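Side-chain contacts in oxidoreductase, NAD-binding/iron-sulfur cluster-binding protein (Nitratireductor pacificus pht-3B, PDB 6ZXU), which removes halogens reductively from organohalides as a catabolic dehalogenase, with cobalamin and two [4Fe-4S] clusters bound in the chain: residues Leu223-Pro226 with Gly231-Leu234; Arg305-Arg310 with Arg717-Ser722; Ala312-Phe317 with Ala323-Glu328. All blocks are in the same frame, centred on the assembly; numbering follows the deposited sequence.

Contacts 1 and 3 are buried and contact 2 lies at the surface. Contact 1 is purely apolar: the end of strand 222-224 and the residue after it pack on the start of strand 232-239, with no hydrogen bond between the two segments, across the chain's centre from the other two. Contacts 2 and 3 draw on adjoining pieces of one loop, and contact 3 is nested inside the long loop that contact 2 closes. Both have a two-pronged arginine-carboxylate pair. In contact 2 it ties the loop to the C-terminal helix 713-721; in contact 3 it joins the chain just before helix 317-323 to the turn after it, and Leu326 adds apolar packing on Phe317, which touches the cobalamin.

Contact 1 of 3, residues Leu223-Pro226 with Gly231-Leu234; sequences LVAP and GFRL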
ATOM      1  N   LEU A 223     -24.033  18.596  -5.162  1.00 25.44           N
ATOM      2  CA  LEU A 223     -22.815  18.579  -5.956  1.00 22.84           C
ATOM      3  C   LEU A 223     -22.742  17.379  -6.875  1.00 25.40           C
ATOM      4  O   LEU A 223     -23.177  16.298  -6.519  1.00 23.81           O
ATOM      5  CB  LEU A 223     -21.603  18.547  -5.070  1.00 24.79           C
ATOM      6  CG  LEU A 223     -21.311  19.763  -4.227  1.00 25.87           C
ATOM      7  CD1 LEU A 223     -20.081  19.452  -3.413  1.00 25.09           C
ATOM      8  CD2 LEU A 223     -21.108  21.005  -5.093  1.00 26.19           C
ATOM      9  N   VAL A 224     -22.287  17.632  -8.095  1.00 23.52           N
ATOM     10  CA  VAL A 224     -22.125  16.636  -9.154  1.00 24.99           C
ATOM     11  C   VAL A 224     -20.735  16.813  -9.739  1.00 24.59           C
ATOM     12  O   VAL A 224     -20.362  17.893 -10.153  1.00 25.74           O
ATOM     13  CB  VAL A 224     -23.185  16.755 -10.268  1.00 26.98           C
ATOM     14  CG1 VAL A 224     -22.887  15.741 -11.365  1.00 29.40           C
ATOM     15  CG2 VAL A 224     -24.590  16.449  -9.756  1.00 24.75           C
ATOM     16  N   ALA A 225     -19.904  15.790  -9.685  1.00 26.52           N
ATOM     17  CA  ALA A 225     -18.521  15.914 -10.207  1.00 25.54           C
ATOM     18  C   ALA A 225     -18.413  15.165 -11.478  1.00 27.28           C
ATOM     19  O   ALA A 225     -18.929  14.045 -11.565  1.00 28.85           O
ATOM     20  CB  ALA A 225     -17.513  15.361  -9.197  1.00 26.70           C
ATOM     21  N   PRO A 226     -17.802  15.767 -12.508  1.00 26.62           N
ATOM     22  CA  PRO A 226     -17.516  14.983 -13.719  1.00 27.48           C
ATOM     23  C   PRO A 226     -16.721  13.705 -13.339  1.00 25.56           C
ATOM     24  O   PRO A 226     -15.874  13.746 -12.446  1.00 21.68           O
ATOM     25  CB  PRO A 226     -16.623  15.930 -14.560  1.00 26.33           C
ATOM     26  CG  PRO A 226     -16.004  16.834 -13.569  1.00 26.67           C
ATOM     27  CD  PRO A 226     -17.078  17.043 -12.524  1.00 25.41           C
ATOM     28  N   GLY A 231     -20.980   9.054  -6.884  1.00 23.26           N
ATOM     29  CA  GLY A 231     -20.985   9.892  -5.736  1.00 23.47           C
ATOM     30  C   GLY A 231     -19.612   9.986  -5.149  1.00 20.77           C
ATOM     31  O   GLY A 231     -18.684   9.306  -5.579  1.00 21.50           O
ATOM     32  N   PHE A 232     -19.442  10.905  -4.204  1.00 18.95           N
ATOM     33  CA  PHE A 232     -18.158  11.230  -3.675  1.00 20.05           C
ATOM     34  C   PHE A 232     -18.357  12.024  -2.343  1.00 19.14           C
ATOM     35  O   PHE A 232     -19.456  12.472  -2.047  1.00 22.59           O
ATOM     36  CB  PHE A 232     -17.335  12.069  -4.664  1.00 22.17           C
ATOM     37  CG  PHE A 232     -17.954  13.397  -4.968  1.00 23.11           C
ATOM     38  CD1 PHE A 232     -18.900  13.510  -5.960  1.00 22.84           C
ATOM     39  CD2 PHE A 232     -17.652  14.503  -4.217  1.00 24.57           C
ATOM     40  CE1 PHE A 232     -19.506  14.734  -6.227  1.00 25.10           C
ATOM     41  CE2 PHE A 232     -18.241  15.748  -4.501  1.00 24.10           C
ATOM     42  CZ  PHE A 232     -19.153  15.854  -5.490  1.00 24.27           C
ATOM     43  N   ARG A 233     -17.261  12.170  -1.598  1.00 18.25           N
ATOM     44  CA  ARG A 233     -17.163  13.029  -0.460  1.00 21.05           C
ATOM     45  C   ARG A 233     -15.923  13.850  -0.565  1.00 19.95           C
ATOM     46  O   ARG A 233     -15.024  13.516  -1.352  1.00 18.73           O
ATOM     47  CB  ARG A 233     -17.210  12.247   0.875  1.00 19.85           C
ATOM     48  CG  ARG A 233     -18.391  11.333   0.985  1.00 21.43           C
ATOM     49  CD  ARG A 233     -19.744  12.045   1.178  1.00 22.26           C
ATOM     50  NE  ARG A 233     -19.801  12.616   2.515  1.00 25.33           N
ATOM     51  CZ  ARG A 233     -20.866  13.189   3.066  1.00 25.22           C
ATOM     52  NH1 ARG A 233     -22.021  13.276   2.456  1.00 22.07           N
ATOM     53  NH2 ARG A 233     -20.758  13.614   4.309  1.00 29.72           N
ATOM     54  N   LEU A 234     -15.879  14.957   0.215  1.00 20.76           N
ATOM     55  CA  LEU A 234     -14.810  15.966   0.142  1.00 21.33           C
ATOM     56  C   LEU A 234     -13.926  16.073   1.360  1.00 20.82           C
ATOM     57  O   LEU A 234     -14.373  15.851   2.466  1.00 21.23           O
ATOM     58  CB  LEU A 234     -15.405  17.353  -0.056  1.00 21.57           C
ATOM     59  CG  LEU A 234     -16.247  17.523  -1.310  1.00 22.95           C
ATOM     60  CD1 LEU A 234     -17.096  18.808  -1.180  1.00 23.57           C
ATOM     61  CD2 LEU A 234     -15.328  17.594  -2.526  1.00 22.89           C
TER
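Leu223-Pro226 and Gly231-Leu234 come from successive strands, yet their backbones stand well apart: the nearest alpha carbons, those of Val224 and Gly231, are 7.6 Å from each other, and no hydrogen bond joins the two segments. Side chains fill the interval. Phe232 reaches across it, and its ring meets Leu223 and Ala225 with neighbouring atoms. CZ of Phe232 lies 3.7 Å from CB of Leu223, while CE1 of Phe232 comes to 3.6 Å from CB of Ala225. Both methylene and methyl approach the ring obliquely. With CG between the backbone N and the carbonyl carbon (chi1 63°), the ring is turned toward Leu223 and Ala225.

The two strands belong to different sheets. Strand 222-224 pairs with 217-219 in a two-stranded antiparallel hairpin, whereas strand 232-239 is an inner strand of the four-stranded antiparallel sheet, beside 142-149; the contact packs the hairpin, and the residue after it, against the start of that inner strand. Further along, the leucines meet by their methyl ends, CD1 of Leu223 lying 3.8 Å from CD1 of Leu234, with the two side chains crossing at about a right angle. Helix 206-212 also packs against this pair: Leu223 touches Ala207 and Val211, and Leu234 touches Leu206 and Ala210. Ala147 of strand 142-149 lies against both Phe232 and Leu234.

Contact 2 of 3, residues Arg305-Arg310 with Arg717-Ser722; sequences RQEIQR and RARLKS
A surface salt bridge between Glu307 and Arg719 ties the C-terminal helix 713-721 to the loop that runs between strand 294-295 and helix 317-323. Glu307 closes a short 3-10 turn, in which Ile308 N bonds back to Arg305 O, and its side chain leaves that turn extended beyond CG. Arg719 comes from the opposite direction and grips the carboxylate end-on, one nitrogen to each oxygen. NH1 of Arg719 donates to OE1 of Glu307 over 2.9 Å, nearly straight at 170°, and OE1 lies at the edge of the guanidinium, in its plane. The second bond, from NH2 of Arg719 to OE2 of Glu307, is longer at 3.3 Å and more bent; it uses the syn lone pair of OE2. The planes of the two groups are turned 39° apart, which fits one straight bond and one tilted one.

Some four hundred residues separate the two segments, so the bridge is a long-range tie between the end of the chain and a loop that leads, a few residues on, into the cobalamin pocket. Glu307 itself stays back, its side chain about 11 Å from the cobalamin. The arginine chain runs out with CG anti to the backbone N (chi1 176°) and then bends at chi3. Its NE makes a second salt bridge, to Glu711, so two carboxylates share the one guanidinium. With an alanine in place of the glutamate, NH1 and NH2 of Arg719 would probably lose this carboxylate, leaving Glu711 to hold the guanidinium through NE and the helix without this tie to the loop. A methyl of Leu720, CD2, lies 3.7 Å from OE1 of Glu307, a van der Waals touch beside the salt bridge.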
ATOM      1  N   ARG A 305       5.867 -28.584   6.987  1.00 15.81           N
ATOM      2  CA  ARG A 305       5.326 -27.966   8.176  1.00 17.01           C
ATOM      3  C   ARG A 305       5.881 -28.551   9.462  1.00 19.37           C
ATOM      4  O   ARG A 305       6.139 -27.808  10.440  1.00 17.00           O
ATOM      5  CB  ARG A 305       3.835 -28.101   8.208  1.00 18.71           C
ATOM      6  CG  ARG A 305       3.132 -27.274   7.167  1.00 21.96           C
ATOM      7  CD  ARG A 305       1.700 -27.728   7.052  1.00 22.53           C
ATOM      8  NE  ARG A 305       0.960 -26.758   6.321  1.00 24.23           N
ATOM      9  CZ  ARG A 305       1.069 -26.586   5.012  1.00 27.60           C
ATOM     10  NH1 ARG A 305       1.920 -27.301   4.268  1.00 25.86           N
ATOM     11  NH2 ARG A 305       0.362 -25.630   4.467  1.00 27.52           N
ATOM     12  N   GLN A 306       6.134 -29.867   9.496  1.00 17.07           N
ATOM     13  CA  GLN A 306       6.668 -30.454  10.727  1.00 19.11           C
ATOM     14  C   GLN A 306       8.080 -30.013  11.027  1.00 19.36           C
ATOM     15  O   GLN A 306       8.529 -30.182  12.144  1.00 21.72           O
ATOM     16  CB  GLN A 306       6.603 -31.975  10.691  1.00 21.72           C
ATOM     17  CG  GLN A 306       5.210 -32.468  10.804  1.00 22.12           C
ATOM     18  CD  GLN A 306       5.178 -34.010  10.832  1.00 26.37           C
ATOM     19  OE1 GLN A 306       5.163 -34.639   9.801  1.00 26.95           O
ATOM     20  NE2 GLN A 306       5.313 -34.550  11.970  1.00 26.54           N
ATOM     21  N   GLU A 307       8.778 -29.391  10.073  1.00 16.70           N
ATOM     22  CA  GLU A 307      10.135 -28.948  10.312  1.00 17.97           C
ATOM     23  C   GLU A 307      10.264 -27.404  10.475  1.00 17.85           C
ATOM     24  O   GLU A 307      11.365 -26.895  10.566  1.00 18.94           O
ATOM     25  CB  GLU A 307      11.018 -29.416   9.196  1.00 17.81           C
ATOM     26  CG  GLU A 307      11.110 -30.941   9.134  1.00 24.28           C
ATOM     27  CD  GLU A 307      11.990 -31.504   7.962  1.00 31.44           C
ATOM     28  OE1 GLU A 307      11.835 -32.725   7.532  1.00 26.61           O
ATOM     29  OE2 GLU A 307      12.836 -30.714   7.416  1.00 30.56           O
ATOM     30  N   ILE A 308       9.154 -26.684  10.460  1.00 16.62           N
ATOM     31  CA  ILE A 308       9.209 -25.239  10.558  1.00 16.31           C
ATOM     32  C   ILE A 308       9.169 -24.830  12.043  1.00 18.70           C
ATOM     33  O   ILE A 308       8.162 -25.017  12.671  1.00 19.44           O
ATOM     34  CB  ILE A 308       8.051 -24.561   9.795  1.00 16.67           C
ATOM     35  CG1 ILE A 308       8.091 -24.860   8.329  1.00 14.40           C
ATOM     36  CG2 ILE A 308       8.126 -23.073  10.024  1.00 16.78           C
ATOM     37  CD1 ILE A 308       6.863 -24.419   7.546  1.00 16.47           C
ATOM     38  N   GLN A 309      10.226 -24.236  12.547  1.00 17.84           N
ATOM     39  CA  GLN A 309      10.222 -23.729  13.906  1.00 21.67           C
ATOM     40  C   GLN A 309       9.685 -22.316  13.945  1.00 22.51           C
ATOM     41  O   GLN A 309       9.884 -21.527  13.014  1.00 21.89           O
ATOM     42  CB  GLN A 309      11.586 -23.698  14.491  1.00 23.75           C
ATOM     43  CG  GLN A 309      12.230 -25.009  14.700  1.00 29.29           C
ATOM     44  CD  GLN A 309      13.708 -24.807  15.180  1.00 39.85           C
ATOM     45  OE1 GLN A 309      14.643 -25.364  14.613  1.00 49.59           O
ATOM     46  NE2 GLN A 309      13.904 -23.995  16.191  1.00 47.23           N
ATOM     47  N   ARG A 310       8.939 -22.001  15.000  1.00 17.28           N
ATOM     48  CA  ARG A 310       8.450 -20.645  15.260  1.00 18.68           C
ATOM     49  C   ARG A 310       9.626 -19.773  15.834  1.00 19.95           C
ATOM     50  O   ARG A 310      10.531 -20.275  16.473  1.00 21.42           O
ATOM     51  CB  ARG A 310       7.217 -20.671  16.171  1.00 19.64           C
ATOM     52  CG  ARG A 310       5.994 -21.194  15.467  1.00 17.22           C
ATOM     53  CD  ARG A 310       4.857 -21.456  16.409  1.00 20.56           C
ATOM     54  NE  ARG A 310       4.385 -20.225  17.035  1.00 17.71           N
ATOM     55  CZ  ARG A 310       3.469 -20.173  17.973  1.00 19.93           C
ATOM     56  NH1 ARG A 310       2.972 -21.277  18.449  1.00 20.51           N
ATOM     57  NH2 ARG A 310       3.129 -19.037  18.521  1.00 20.01           N
ATOM     58  N   ARG A 717      13.708 -33.293  -0.904  1.00 19.11           N
ATOM     59  CA  ARG A 717      12.642 -34.119  -1.500  1.00 20.00           C
ATOM     60  C   ARG A 717      13.021 -35.590  -1.438  1.00 19.22           C
ATOM     61  O   ARG A 717      12.170 -36.410  -1.182  1.00 22.13           O
ATOM     62  CB  ARG A 717      12.365 -33.705  -2.960  1.00 22.38           C
ATOM     63  CG  ARG A 717      11.632 -32.374  -3.067  1.00 23.88           C
ATOM     64  CD  ARG A 717      11.295 -31.985  -4.489  1.00 33.47           C
ATOM     65  NE  ARG A 717      10.508 -30.726  -4.424  1.00 38.35           N
ATOM     66  CZ  ARG A 717      10.996 -29.488  -4.688  1.00 48.70           C
ATOM     67  NH1 ARG A 717      12.276 -29.330  -5.135  1.00 44.46           N
ATOM     68  NH2 ARG A 717      10.181 -28.404  -4.557  1.00 44.15           N
ATOM     69  N   ALA A 718      14.280 -35.917  -1.711  1.00 17.23           N
ATOM     70  CA  ALA A 718      14.769 -37.266  -1.613  1.00 18.82           C
ATOM     71  C   ALA A 718      14.623 -37.799  -0.187  1.00 21.77           C
ATOM     72  O   ALA A 718      14.119 -38.880   0.045  1.00 24.47           O
ATOM     73  CB  ALA A 718      16.216 -37.325  -2.048  1.00 19.39           C
ATOM     74  N   ARG A 719      15.004 -37.007   0.801  1.00 21.85           N
ATOM     75  CA  ARG A 719      14.896 -37.402   2.206  1.00 19.10           C
ATOM     76  C   ARG A 719      13.471 -37.607   2.641  1.00 21.14           C
ATOM     77  O   ARG A 719      13.140 -38.619   3.270  1.00 24.43           O
ATOM     78  CB  ARG A 719      15.555 -36.344   3.064  1.00 21.09           C
ATOM     79  CG  ARG A 719      15.440 -36.570   4.552  1.00 23.44           C
ATOM     80  CD  ARG A 719      16.313 -35.589   5.353  1.00 22.00           C
ATOM     81  NE  ARG A 719      15.914 -34.197   5.071  1.00 19.51           N
ATOM     82  CZ  ARG A 719      14.833 -33.619   5.545  1.00 22.44           C
ATOM     83  NH1 ARG A 719      13.978 -34.253   6.355  1.00 20.36           N
ATOM     84  NH2 ARG A 719      14.580 -32.385   5.211  1.00 22.43           N
ATOM     85  N   LEU A 720      12.583 -36.698   2.311  1.00 17.80           N
ATOM     86  CA  LEU A 720      11.242 -36.884   2.683  1.00 23.99           C
ATOM     87  C   LEU A 720      10.616 -38.141   2.066  1.00 25.16           C
ATOM     88  O   LEU A 720       9.746 -38.765   2.688  1.00 27.56           O
ATOM     89  CB  LEU A 720      10.406 -35.690   2.320  1.00 27.19           C
ATOM     90  CG  LEU A 720      10.896 -34.427   3.068  1.00 28.86           C
ATOM     91  CD1 LEU A 720      10.247 -33.269   2.388  1.00 30.19           C
ATOM     92  CD2 LEU A 720      10.564 -34.420   4.528  1.00 30.41           C
ATOM     93  N   LYS A 721      10.989 -38.452   0.841  1.00 24.31           N
ATOM     94  CA  LYS A 721      10.410 -39.607   0.107  1.00 26.12           C
ATOM     95  C   LYS A 721      10.776 -40.942   0.816  1.00 26.89           C
ATOM     96  O   LYS A 721       9.973 -41.849   0.868  1.00 25.92           O
ATOM     97  CB  LYS A 721      10.949 -39.630  -1.351  1.00 29.09           C
ATOM     98  CG  LYS A 721      10.335 -40.631  -2.332  1.00 38.61           C
ATOM     99  N   SER A 722      11.954 -41.016   1.394  1.00 24.72           N
ATOM    100  CA  SER A 722      12.331 -42.160   2.149  1.00 31.00           C
ATOM    101  C   SER A 722      11.550 -42.364   3.461  1.00 31.48           C
ATOM    102  O   SER A 722      11.605 -43.425   4.011  1.00 37.25           O
ATOM    103  CB  SER A 722      13.822 -42.220   2.347  1.00 30.50           C
ATOM    104  OG  SER A 722      14.286 -41.301   3.257  1.00 38.80           O
TER

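Contact 3 of 3, residues Ala312-Phe317 with Ala323-Glu328; sequences AKRGDF and AGDLGE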
ATOM      1  N   ALA A 312      11.094 -16.091  17.551  1.00 15.50           N
ATOM      2  CA  ALA A 312      10.789 -14.978  18.426  1.00 17.52           C
ATOM      3  C   ALA A 312      10.548 -13.670  17.569  1.00 18.87           C
ATOM      4  O   ALA A 312      11.249 -13.453  16.583  1.00 18.40           O
ATOM      5  CB  ALA A 312      11.944 -14.749  19.414  1.00 17.81           C
ATOM      6  N   LYS A 313       9.583 -12.836  17.936  1.00 17.32           N
ATOM      7  CA  LYS A 313       9.489 -11.481  17.348  1.00 18.68           C
ATOM      8  C   LYS A 313      10.811 -10.710  17.488  1.00 16.31           C
ATOM      9  O   LYS A 313      11.148  -9.907  16.672  1.00 15.94           O
ATOM     10  CB  LYS A 313       8.395 -10.626  17.993  1.00 19.30           C
ATOM     11  CG  LYS A 313       7.116 -10.680  17.282  1.00 23.77           C
ATOM     12  CD  LYS A 313       6.083  -9.688  17.726  1.00 26.79           C
ATOM     13  CE  LYS A 313       6.384  -8.349  17.100  1.00 27.11           C
ATOM     14  NZ  LYS A 313       5.162  -7.504  17.388  1.00 29.28           N
ATOM     15  N   ARG A 314      11.532 -10.989  18.544  1.00 15.49           N
ATOM     16  CA  ARG A 314      12.817 -10.408  18.792  1.00 16.60           C
ATOM     17  C   ARG A 314      13.854 -10.752  17.712  1.00 16.41           C
ATOM     18  O   ARG A 314      14.912 -10.082  17.610  1.00 17.39           O
ATOM     19  CB  ARG A 314      13.297 -10.832  20.196  1.00 16.86           C
ATOM     20  CG  ARG A 314      14.715 -10.395  20.612  1.00 19.54           C
ATOM     21  CD  ARG A 314      14.921  -8.867  20.706  1.00 16.80           C
ATOM     22  NE  ARG A 314      16.265  -8.630  21.183  1.00 16.46           N
ATOM     23  CZ  ARG A 314      17.363  -8.741  20.441  1.00 16.31           C
ATOM     24  NH1 ARG A 314      17.250  -8.960  19.168  1.00 19.23           N
ATOM     25  NH2 ARG A 314      18.562  -8.562  20.929  1.00 16.14           N
ATOM     26  N   GLY A 315      13.572 -11.745  16.863  1.00 17.55           N
ATOM     27  CA  GLY A 315      14.430 -12.085  15.744  1.00 17.76           C
ATOM     28  C   GLY A 315      14.182 -11.374  14.425  1.00 19.05           C
ATOM     29  O   GLY A 315      15.008 -11.510  13.514  1.00 18.87           O
ATOM     30  N   ASP A 316      13.054 -10.680  14.293  1.00 17.95           N
ATOM     31  CA  ASP A 316      12.790  -9.721  13.208  1.00 17.39           C
ATOM     32  C   ASP A 316      14.049  -8.815  13.182  1.00 16.37           C
ATOM     33  O   ASP A 316      14.414  -8.277  14.204  1.00 19.10           O
ATOM     34  CB  ASP A 316      11.488  -9.011  13.583  1.00 18.48           C
ATOM     35  CG  ASP A 316      11.259  -7.596  12.914  1.00 20.53           C
ATOM     36  OD1 ASP A 316      12.223  -6.896  12.588  1.00 19.16           O
ATOM     37  OD2 ASP A 316      10.028  -7.181  12.814  1.00 19.10           O
ATOM     38  N   PHE A 317      14.695  -8.630  12.042  1.00 17.66           N
ATOM     39  CA  PHE A 317      15.916  -7.877  12.012  1.00 18.95           C
ATOM     40  C   PHE A 317      15.778  -6.369  12.257  1.00 17.42           C
ATOM     41  O   PHE A 317      16.774  -5.786  12.655  1.00 18.82           O
ATOM     42  CB  PHE A 317      16.779  -8.118  10.781  1.00 16.40           C
ATOM     43  CG  PHE A 317      17.798  -9.201  10.973  1.00 17.35           C
ATOM     44  CD1 PHE A 317      17.405 -10.470  11.187  1.00 19.74           C
ATOM     45  CD2 PHE A 317      19.166  -8.940  10.827  1.00 18.90           C
ATOM     46  CE1 PHE A 317      18.336 -11.499  11.369  1.00 18.43           C
ATOM     47  CE2 PHE A 317      20.100  -9.925  11.017  1.00 16.83           C
ATOM     48  CZ  PHE A 317      19.679 -11.244  11.278  1.00 15.91           C
ATOM     49  N   ALA A 323      17.705  -3.376  19.183  1.00 19.26           N
ATOM     50  CA  ALA A 323      18.315  -3.912  20.392  1.00 20.72           C
ATOM     51  C   ALA A 323      19.833  -3.700  20.436  1.00 20.69           C
ATOM     52  O   ALA A 323      20.411  -3.843  21.489  1.00 21.82           O
ATOM     53  CB  ALA A 323      18.042  -5.384  20.537  1.00 20.33           C
ATOM     54  N   GLY A 324      20.463  -3.417  19.294  1.00 21.67           N
ATOM     55  CA  GLY A 324      21.904  -3.254  19.192  1.00 20.15           C
ATOM     56  C   GLY A 324      22.626  -4.395  18.547  1.00 22.37           C
ATOM     57  O   GLY A 324      23.847  -4.311  18.397  1.00 22.39           O
ATOM     58  N   ASP A 325      21.932  -5.466  18.142  1.00 21.20           N
ATOM     59  CA  ASP A 325      22.588  -6.646  17.529  1.00 19.98           C
ATOM     60  C   ASP A 325      23.383  -6.349  16.287  1.00 20.56           C
ATOM     61  O   ASP A 325      24.256  -7.096  15.922  1.00 18.58           O
ATOM     62  CB  ASP A 325      21.536  -7.701  17.143  1.00 20.25           C
ATOM     63  CG  ASP A 325      20.668  -8.202  18.296  1.00 23.31           C
ATOM     64  OD1 ASP A 325      20.845  -7.777  19.469  1.00 23.11           O
ATOM     65  OD2 ASP A 325      19.771  -9.096  18.029  1.00 22.67           O
ATOM     66  N   LEU A 326      23.065  -5.240  15.591  1.00 20.85           N
ATOM     67  CA  LEU A 326      23.745  -4.924  14.322  1.00 23.33           C
ATOM     68  C   LEU A 326      24.739  -3.722  14.434  1.00 26.46           C
ATOM     69  O   LEU A 326      25.119  -3.121  13.425  1.00 27.06           O
ATOM     70  CB  LEU A 326      22.705  -4.609  13.257  1.00 22.00           C
ATOM     71  CG  LEU A 326      21.965  -5.730  12.546  1.00 24.81           C
ATOM     72  CD1 LEU A 326      21.334  -6.692  13.431  1.00 26.36           C
ATOM     73  CD2 LEU A 326      20.805  -5.202  11.658  1.00 26.31           C
ATOM     74  N   GLY A 327      25.095  -3.338  15.637  1.00 25.44           N
ATOM     75  CA  GLY A 327      26.024  -2.225  15.828  1.00 23.72           C
ATOM     76  C   GLY A 327      25.314  -0.952  16.224  1.00 24.60           C
ATOM     77  O   GLY A 327      24.061  -0.853  16.231  1.00 22.93           O
ATOM     78  N   GLU A 328      26.116   0.062  16.540  1.00 25.95           N
ATOM     79  CA  GLU A 328      25.586   1.328  17.097  1.00 24.90           C
ATOM     80  C   GLU A 328      24.865   2.103  16.066  1.00 21.82           C
ATOM     81  O   GLU A 328      23.802   2.671  16.359  1.00 24.63           O
ATOM     82  CB  GLU A 328      26.733   2.223  17.723  1.00 25.17           C
TER
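Ala323 opens the second segment as helix 317-323 runs out, and its CB lies over one face of the Arg314 guanidinium, 3.2 Å from NH2 of Arg314 and offset toward the rim. Gly324 then leaves helical geometry with positive phi, completing a Schellman motif, and a type I turn from Gly324 to Gly327 carries the chain toward helix 328-333. The contact thus joins what precedes helix 317-323 to what follows it.

Asp325, inside that turn, faces Arg314 from the opposite direction. NH1 of Arg314 donates to OD2 of Asp325 and NH2 of Arg314 to OD1 of Asp325, each over 2.8 Å. OD2 lies in the guanidinium plane, although NH1 meets it from above the carboxylate plane; the groups are turned 39° apart. A bend at chi2 (63°) in Arg314 brings its guanidinium to this point. The buried pair has further partners: Arg320 NE also pairs with OD2 of Asp325, Leu696 N donates to OD1, and Arg314 is held by the carbonyl oxygens of Thr691 and Ala694.

Next comes Leu326, which crosses the side chain of Phe317 at about a right angle. Phe317 is a cobalamin-binding residue: its backbone N is hydrogen-bonded to the cofactor, and its side chain comes within about 3 Å of it. Against this ring Leu326 sets both methyls, CD1 of Leu326 lying 4.1 Å from CD2 of Phe317 and CD2 of Leu326 lying 4.2 Å from that same ring carbon.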